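Side-chain contact in putative HTH-type transcriptional regulator PH0061 (Pyrococcus horikoshii, PDB 2DBB), which probably binds specific DNA sequences through a helix-turn-helix domain as a transcriptional regulator of the AsnC family: residues S87-S90 with D91-Y94. Numbering follows the deposited sequence.
Sequences SEIS and DIEY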
loop_
_atom_site.group_PDB
_atom_site.type_symbol
_atom_site.label_atom_id
_atom_site.label_comp_id
_atom_site.label_asym_id
_atom_site.label_seq_id
_atom_site.Cartn_x
_atom_site.Cartn_y
_atom_site.Cartn_z
ATOM N N SER B 87 13.208 8.806 10.691
ATOM C CA SER B 87 12.984 10.231 10.473
ATOM C C SER B 87 13.830 10.682 9.286
ATOM O O SER B 87 13.474 11.620 8.579
ATOM C CB SER B 87 13.356 11.040 11.723
ATOM O OG SER B 87 14.749 10.987 11.981
ATOM N N GLU B 88 14.946 9.992 9.075
ATOM C CA GLU B 88 15.862 10.293 7.979
ATOM C C GLU B 88 15.272 9.953 6.609
ATOM O O GLU B 88 15.462 10.693 5.647
ATOM C CB GLU B 88 17.170 9.515 8.166
ATOM C CG GLU B 88 18.403 10.371 8.437
ATOM C CD GLU B 88 18.821 11.214 7.242
ATOM O OE1 GLU B 88 19.158 10.638 6.182
ATOM O OE2 GLU B 88 18.812 12.458 7.363
ATOM N N ILE B 89 14.550 8.839 6.521
ATOM C CA ILE B 89 13.983 8.416 5.245
ATOM C C ILE B 89 12.507 8.732 5.002
ATOM O O ILE B 89 12.054 8.719 3.858
ATOM C CB ILE B 89 14.168 6.895 5.045
ATOM C CG1 ILE B 89 13.376 6.134 6.111
ATOM C CG2 ILE B 89 15.649 6.539 5.118
ATOM C CD1 ILE B 89 13.400 4.630 5.949
ATOM N N SER B 90 11.755 9.013 6.060
ATOM C CA SER B 90 10.331 9.292 5.907
ATOM C C SER B 90 9.984 10.470 5.005
ATOM O O SER B 90 8.878 10.532 4.474
ATOM C CB SER B 90 9.685 9.488 7.274
ATOM O OG SER B 90 9.647 8.261 7.981
ATOM N N ASP B 91 10.918 11.400 4.826
ATOM C CA ASP B 91 10.665 12.558 3.980
ATOM C C ASP B 91 11.080 12.351 2.531
ATOM O O ASP B 91 10.780 13.186 1.683
ATOM C CB ASP B 91 11.375 13.799 4.523
ATOM C CG ASP B 91 10.908 14.173 5.909
ATOM O OD1 ASP B 91 9.714 13.949 6.217
ATOM O OD2 ASP B 91 11.733 14.702 6.688
ATOM N N ILE B 92 11.776 11.253 2.246
ATOM C CA ILE B 92 12.193 10.979 0.873
ATOM C C ILE B 92 10.950 10.658 0.055
ATOM O O ILE B 92 10.139 9.819 0.444
ATOM C CB ILE B 92 13.167 9.805 0.811
ATOM C CG1 ILE B 92 14.393 10.112 1.676
ATOM C CG2 ILE B 92 13.578 9.557 -0.629
ATOM C CD1 ILE B 92 15.379 8.968 1.773
ATOM N N GLU B 93 10.810 11.335 -1.080
ATOM C CA GLU B 93 9.647 11.176 -1.943
ATOM C C GLU B 93 9.416 9.779 -2.522
ATOM O O GLU B 93 8.266 9.313 -2.602
ATOM C CB GLU B 93 9.702 12.200 -3.083
ATOM C CG GLU B 93 8.380 12.356 -3.831
ATOM C CD GLU B 93 8.121 11.246 -4.844
ATOM O OE1 GLU B 93 6.941 11.017 -5.190
ATOM O OE2 GLU B 93 9.095 10.615 -5.306
ATOM N N TYR B 94 10.490 9.106 -2.918
ATOM C CA TYR B 94 10.337 7.780 -3.500
ATOM C C TYR B 94 10.188 6.664 -2.465
ATOM O O TYR B 94 10.071 5.485 -2.814
ATOM C CB TYR B 94 11.489 7.498 -4.469
ATOM C CG TYR B 94 12.856 7.540 -3.848
ATOM C CD1 TYR B 94 13.332 6.465 -3.094
ATOM C CD2 TYR B 94 13.690 8.648 -4.028
ATOM C CE1 TYR B 94 14.597 6.485 -2.536
ATOM C CE2 TYR B 94 14.968 8.682 -3.468
ATOM C CZ TYR B 94 15.413 7.595 -2.722
ATOM O OH TYR B 94 16.666 7.608 -2.148
HETATM O O HOH W 1 7.407 12.800 5.889
#
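With its CG1 anti to the carbonyl carbon (chi1 -58°) and the chain extended beyond it, Ile92 lays CD1 back against Ile89, whose own chi1 of 64° swings CG2 beside its backbone N. Between them lies a type I beta turn from Ile89 to Ile92, which leads from helix 79-89 toward strand 95-102. Ile92 CD1 rests 3.8 Å from Ile89 CA and 4.1 Å from both Ile89 CB and Ile89 CG2, so the methyl sits over the root of the Ile89 side chain. Two branched aliphatic residues suit this place, because both also touch Phe127 of helix 117-129, and Ile89 reaches Val109 on the sheet. On its other branch, Ile92 CG2 lies 3.2 Å above the plane of the Tyr94 ring, displaced toward the rim. Cutting Ile92 back to an alanine removes CG1, CD1 and CG2, and is likely to open a gap between Ile89 and the Tyr94 ring where the two methyls now pack.

Ser90 is small enough to fold its hydroxyl back to Ile86 O in the preceding helical turn, while its own carbonyl receives Lys147 NZ of the second subunit. Asp91, an exposed residue, folds its carboxylate back beside the Ser90 carbonyl, where one water donates to both Asp91 OD1 (2.6 Å) and Ser90 O (3.1 Å), bridging side chain and backbone. The turn itself is closed by Ile92 N, which donates to Ile89 O over 3.0 Å.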